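Local coordinates for HAT1-interacting factor 1 (Saccharomyces cerevisiae, PDB 4NQ0), which acts as a nuclear histone chaperone for H3 and H4 within the histone acetyltransferase B complex, serving chromatin assembly and telomere silencing, at residues A[18-30]-A[52-66]. Residues are numbered along the deposited sequence; the frame is centred on the assembly and turned at random.
Sequences VQIDMERQVQIAK and LPKDGLLPDPELFTI
Helix 18-30 and residues 61-66, the start of helix 61-77, run nearly parallel, their axes 25° apart and 9.7 Å at closest approach, with V26 CA nearest L63 CA and K30 CA nearest I66 CA. This is first-to-third helix packing in a TPR-like α-solenoid: helix 38-51 forms the hairpin with the first helix, and loop 52-60 carries the chain back beside it. At the loop end, V18 CG1 fits among L52, P53 and L57, 3.6 Å from L57 CD2; the side chains of V18 and L57 lie alongside with their ends pointing opposite ways. One turn on, M22, extended through chi1 and chi2, sets SD against the P59-D60 backbone, where D60 N gives it a weak hydrogen bond of 3.4 Å, and the bend at chi3 turns CE toward L57 CD2 and L58 O. M22 CG meanwhile lies against L63 CD1. V26 divides its branches: CG2, anti to the carbonyl carbon, meets L63 CD2 at 3.7 Å, while CG1 touches E62 CB. I66 closes the apolar row, CG2 against A29 CB and CD1 beside the K30 N to V26 O hydrogen bond; it also packs on C45 of helix 38-51. D60 is the N-cap of helix 61-77, its OD1 accepting from E62 N at 2.8 Å from the anti side, 30° out of the carboxylate plane. Its other oxygen, OD2, stands only 3.0 Å from E23 OE1, with the two carboxylates nearly coplanar. Such closeness probably raises the pair's proton affinity, perhaps mostly that of E23, since the helix start would tend to keep D60 charged. Beyond it, the extended K30 chain turns at chi3 (-71°), and NZ forms a salt bridge with E62 OE1 at 3.0 Å, meeting that oxygen nearly along its C-O bond.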
loop_
_atom_site.group_PDB
_atom_site.type_symbol
_atom_site.label_atom_id
_atom_site.label_comp_id
_atom_site.label_asym_id
_atom_site.label_seq_id
_atom_site.Cartn_x
_atom_site.Cartn_y
_atom_site.Cartn_z
ATOM N N VAL A 18 11.245 5.874 -26.558
ATOM C CA VAL A 18 10.098 5.982 -25.658
ATOM C C VAL A 18 10.475 5.557 -24.237
ATOM O O VAL A 18 10.132 6.236 -23.272
ATOM C CB VAL A 18 8.902 5.152 -26.151
ATOM C CG1 VAL A 18 7.832 5.069 -25.076
ATOM C CG2 VAL A 18 8.318 5.753 -27.452
ATOM N N GLN A 19 11.197 4.446 -24.122
ATOM C CA GLN A 19 11.640 3.933 -22.822
ATOM C C GLN A 19 12.454 4.973 -22.044
ATOM O O GLN A 19 12.161 5.265 -20.882
ATOM C CB GLN A 19 12.480 2.660 -23.023
ATOM C CG GLN A 19 13.128 2.110 -21.772
ATOM C CD GLN A 19 12.124 1.575 -20.781
ATOM O OE1 GLN A 19 12.097 1.988 -19.619
ATOM N NE2 GLN A 19 11.290 0.641 -21.229
ATOM N N ILE A 20 13.472 5.522 -22.700
ATOM C CA ILE A 20 14.357 6.518 -22.092
ATOM C C ILE A 20 13.591 7.775 -21.661
ATOM O O ILE A 20 13.790 8.275 -20.547
ATOM C CB ILE A 20 15.521 6.885 -23.049
ATOM C CG1 ILE A 20 16.569 5.762 -23.038
ATOM C CG2 ILE A 20 16.176 8.215 -22.640
ATOM N N ASP A 21 12.696 8.256 -22.521
ATOM C CA ASP A 21 11.860 9.415 -22.181
ATOM C C ASP A 21 11.001 9.152 -20.940
ATOM O O ASP A 21 10.895 10.011 -20.053
ATOM C CB ASP A 21 10.965 9.796 -23.365
ATOM C CG ASP A 21 9.899 10.825 -22.994
ATOM O OD1 ASP A 21 10.183 12.036 -23.105
ATOM O OD2 ASP A 21 8.774 10.424 -22.618
ATOM N N MET A 22 10.381 7.973 -20.900
ATOM C CA MET A 22 9.530 7.557 -19.772
ATOM C C MET A 22 10.302 7.520 -18.452
ATOM O O MET A 22 9.817 8.005 -17.431
ATOM C CB MET A 22 8.917 6.183 -20.060
ATOM C CG MET A 22 8.115 5.601 -18.910
ATOM S SD MET A 22 7.160 4.151 -19.377
ATOM C CE MET A 22 8.418 2.908 -19.650
ATOM N N GLU A 23 11.503 6.953 -18.477
ATOM C CA GLU A 23 12.350 6.935 -17.286
ATOM C C GLU A 23 12.696 8.341 -16.803
ATOM O O GLU A 23 12.722 8.589 -15.606
ATOM C CB GLU A 23 13.629 6.115 -17.520
ATOM C CG GLU A 23 13.388 4.615 -17.712
ATOM C CD GLU A 23 12.337 4.048 -16.753
ATOM O OE1 GLU A 23 12.496 4.201 -15.522
ATOM O OE2 GLU A 23 11.338 3.452 -17.230
ATOM N N ARG A 24 12.934 9.273 -17.719
ATOM C CA ARG A 24 13.224 10.642 -17.303
ATOM C C ARG A 24 11.988 11.278 -16.664
ATOM O O ARG A 24 12.085 11.951 -15.640
ATOM C CB ARG A 24 13.712 11.478 -18.481
ATOM C CG ARG A 24 14.390 12.782 -18.050
ATOM C CD ARG A 24 14.810 13.639 -19.238
ATOM N NE ARG A 24 15.560 12.865 -20.226
ATOM C CZ ARG A 24 15.115 12.508 -21.432
ATOM N NH1 ARG A 24 15.905 11.803 -22.234
ATOM N NH2 ARG A 24 13.899 12.851 -21.857
ATOM N N GLN A 25 10.820 11.042 -17.258
ATOM C CA GLN A 25 9.559 11.584 -16.729
ATOM C C GLN A 25 9.221 11.075 -15.318
ATOM O O GLN A 25 8.746 11.843 -14.478
ATOM C CB GLN A 25 8.405 11.286 -17.687
ATOM C CG GLN A 25 8.522 11.941 -19.073
ATOM C CD GLN A 25 9.164 13.313 -19.024
ATOM O OE1 GLN A 25 8.639 14.253 -18.407
ATOM N NE2 GLN A 25 10.312 13.436 -19.664
ATOM N N VAL A 26 9.462 9.788 -15.072
ATOM C CA VAL A 26 9.326 9.198 -13.737
ATOM C C VAL A 26 10.217 9.934 -12.721
ATOM O O VAL A 26 9.760 10.312 -11.650
ATOM C CB VAL A 26 9.682 7.684 -13.751
ATOM C CG1 VAL A 26 9.949 7.157 -12.325
ATOM C CG2 VAL A 26 8.586 6.887 -14.428
ATOM N N GLN A 27 11.481 10.159 -13.080
ATOM C CA GLN A 27 12.416 10.874 -12.206
ATOM C C GLN A 27 11.975 12.313 -11.923
ATOM O O GLN A 27 12.080 12.793 -10.784
ATOM C CB GLN A 27 13.835 10.855 -12.784
ATOM C CG GLN A 27 14.509 9.485 -12.696
ATOM C CD GLN A 27 14.583 8.941 -11.262
ATOM O OE1 GLN A 27 15.170 9.566 -10.362
ATOM N NE2 GLN A 27 13.963 7.772 -11.044
ATOM N N ILE A 28 11.482 12.994 -12.954
ATOM C CA ILE A 28 10.971 14.347 -12.787
ATOM C C ILE A 28 9.739 14.333 -11.880
ATOM O O ILE A 28 9.634 15.143 -10.961
ATOM C CB ILE A 28 10.630 14.995 -14.147
ATOM C CG1 ILE A 28 11.904 15.260 -14.951
ATOM C CG2 ILE A 28 9.896 16.304 -13.958
ATOM C CD1 ILE A 28 11.631 15.629 -16.395
ATOM N N ALA A 29 8.819 13.403 -12.137
ATOM C CA ALA A 29 7.589 13.291 -11.368
ATOM C C ALA A 29 7.896 12.945 -9.911
ATOM O O ALA A 29 7.292 13.496 -9.002
ATOM C CB ALA A 29 6.675 12.236 -11.977
ATOM N N LYS A 30 8.830 12.022 -9.723
ATOM C CA LYS A 30 9.325 11.629 -8.408
ATOM C C LYS A 30 9.883 12.838 -7.652
ATOM O O LYS A 30 9.556 13.050 -6.479
ATOM C CB LYS A 30 10.395 10.542 -8.595
ATOM C CG LYS A 30 11.108 10.051 -7.339
ATOM C CD LYS A 30 12.129 8.944 -7.673
ATOM C CE LYS A 30 11.455 7.623 -8.081
ATOM N NZ LYS A 30 12.367 6.678 -8.809
ATOM N N LEU A 52 2.110 7.578 -24.274
ATOM C CA LEU A 52 2.814 6.319 -24.557
ATOM C C LEU A 52 2.068 5.580 -25.664
ATOM O O LEU A 52 0.837 5.588 -25.685
ATOM C CB LEU A 52 2.870 5.414 -23.332
ATOM C CG LEU A 52 3.739 5.845 -22.161
ATOM C CD1 LEU A 52 3.371 5.021 -20.936
ATOM C CD2 LEU A 52 5.220 5.706 -22.496
ATOM N N PRO A 53 2.802 4.936 -26.581
ATOM C CA PRO A 53 2.127 4.114 -27.593
ATOM C C PRO A 53 1.324 2.976 -26.960
ATOM O O PRO A 53 1.745 2.404 -25.950
ATOM C CB PRO A 53 3.280 3.560 -28.438
ATOM C CG PRO A 53 4.497 3.736 -27.620
ATOM C CD PRO A 53 4.263 4.940 -26.762
ATOM N N LYS A 54 0.177 2.658 -27.553
ATOM C CA LYS A 54 -0.778 1.729 -26.947
ATOM C C LYS A 54 -0.414 0.249 -27.109
ATOM O O LYS A 54 -1.000 -0.596 -26.431
ATOM C CB LYS A 54 -2.188 1.979 -27.496
ATOM N N ASP A 55 0.539 -0.080 -27.986
ATOM C CA ASP A 55 0.932 -1.482 -28.163
ATOM C C ASP A 55 2.419 -1.755 -27.902
ATOM O O ASP A 55 3.286 -0.997 -28.326
ATOM C CB ASP A 55 0.560 -1.970 -29.565
ATOM C CG ASP A 55 0.411 -3.483 -29.635
ATOM N N GLY A 56 2.695 -2.846 -27.186
ATOM C CA GLY A 56 4.042 -3.418 -27.112
ATOM C C GLY A 56 5.032 -2.797 -26.139
ATOM O O GLY A 56 6.238 -3.057 -26.241
ATOM N N LEU A 57 4.556 -1.987 -25.197
ATOM C CA LEU A 57 5.436 -1.455 -24.156
ATOM C C LEU A 57 4.710 -1.201 -22.851
ATOM O O LEU A 57 3.938 -0.258 -22.745
ATOM C CB LEU A 57 6.093 -0.152 -24.596
ATOM C CG LEU A 57 7.105 0.321 -23.545
ATOM C CD1 LEU A 57 8.469 -0.325 -23.804
ATOM C CD2 LEU A 57 7.193 1.834 -23.517
ATOM N N LEU A 58 5.006 -2.010 -21.844
ATOM C CA LEU A 58 4.389 -1.846 -20.535
ATOM C C LEU A 58 4.965 -0.626 -19.840
ATOM O O LEU A 58 6.175 -0.507 -19.724
ATOM C CB LEU A 58 4.613 -3.094 -19.683
ATOM C CG LEU A 58 3.500 -4.151 -19.680
ATOM C CD1 LEU A 58 2.620 -4.062 -20.924
ATOM C CD2 LEU A 58 4.103 -5.551 -19.519
ATOM N N PRO A 59 4.098 0.282 -19.361
ATOM C CA PRO A 59 4.602 1.473 -18.706
ATOM C C PRO A 59 5.205 1.164 -17.344
ATOM O O PRO A 59 4.929 0.112 -16.759
ATOM C CB PRO A 59 3.359 2.341 -18.556
ATOM C CG PRO A 59 2.274 1.418 -18.487
ATOM C CD PRO A 59 2.631 0.242 -19.345
ATOM N N ASP A 60 6.040 2.078 -16.870
ATOM C CA ASP A 60 6.709 1.942 -15.585
ATOM C C ASP A 60 5.646 2.030 -14.491
ATOM O O ASP A 60 4.872 2.974 -14.475
ATOM C CB ASP A 60 7.738 3.066 -15.445
ATOM C CG ASP A 60 8.656 2.895 -14.240
ATOM O OD1 ASP A 60 8.184 2.459 -13.171
ATOM O OD2 ASP A 60 9.868 3.208 -14.371
ATOM N N PRO A 61 5.589 1.033 -13.588
ATOM C CA PRO A 61 4.609 1.102 -12.490
ATOM C C PRO A 61 4.741 2.359 -11.620
ATOM O O PRO A 61 3.756 2.793 -11.018
ATOM C CB PRO A 61 4.889 -0.158 -11.665
ATOM C CG PRO A 61 6.133 -0.775 -12.244
ATOM C CD PRO A 61 6.377 -0.212 -13.575
ATOM N N GLU A 62 5.940 2.937 -11.545
ATOM C CA GLU A 62 6.127 4.202 -10.826
ATOM C C GLU A 62 5.274 5.352 -11.352
ATOM O O GLU A 62 4.926 6.244 -10.591
ATOM C CB GLU A 62 7.584 4.635 -10.866
ATOM C CG GLU A 62 8.532 3.711 -10.173
ATOM C CD GLU A 62 8.940 4.249 -8.835
ATOM O OE1 GLU A 62 10.046 4.833 -8.761
ATOM O OE2 GLU A 62 8.141 4.120 -7.870
ATOM N N LEU A 63 4.946 5.351 -12.648
ATOM C CA LEU A 63 4.042 6.359 -13.190
ATOM C C LEU A 63 2.687 6.293 -12.495
ATOM O O LEU A 63 2.079 7.320 -12.211
ATOM C CB LEU A 63 3.861 6.204 -14.702
ATOM C CG LEU A 63 5.086 6.580 -15.552
ATOM C CD1 LEU A 63 4.941 6.044 -16.951
ATOM C CD2 LEU A 63 5.310 8.083 -15.576
ATOM N N PHE A 64 2.230 5.079 -12.211
ATOM C CA PHE A 64 0.956 4.878 -11.530
ATOM C C PHE A 64 1.055 5.193 -10.042
ATOM O O PHE A 64 0.186 5.872 -9.479
ATOM C CB PHE A 64 0.462 3.447 -11.785
ATOM C CG PHE A 64 0.006 3.216 -13.203
ATOM C CD1 PHE A 64 -1.329 3.376 -13.548
ATOM C CD2 PHE A 64 0.914 2.859 -14.196
ATOM C CE1 PHE A 64 -1.760 3.171 -14.859
ATOM C CE2 PHE A 64 0.490 2.662 -15.503
ATOM C CZ PHE A 64 -0.841 2.812 -15.834
ATOM N N THR A 65 2.140 4.757 -9.407
ATOM C CA THR A 65 2.283 4.955 -7.953
ATOM C C THR A 65 2.526 6.414 -7.571
ATOM O O THR A 65 1.918 6.925 -6.620
ATOM C CB THR A 65 3.367 4.047 -7.351
ATOM O OG1 THR A 65 4.654 4.410 -7.868
ATOM C CG2 THR A 65 3.069 2.591 -7.690
ATOM N N ILE A 66 3.377 7.098 -8.328
ATOM C CA ILE A 66 3.570 8.540 -8.148
ATOM C C ILE A 66 2.270 9.301 -8.422
ATOM O O ILE A 66 1.875 10.167 -7.633
ATOM C CB ILE A 66 4.714 9.076 -9.042
ATOM C CG1 ILE A 66 6.050 8.459 -8.606
ATOM C CG2 ILE A 66 4.797 10.595 -8.962
ATOM C CD1 ILE A 66 7.125 8.560 -9.636
#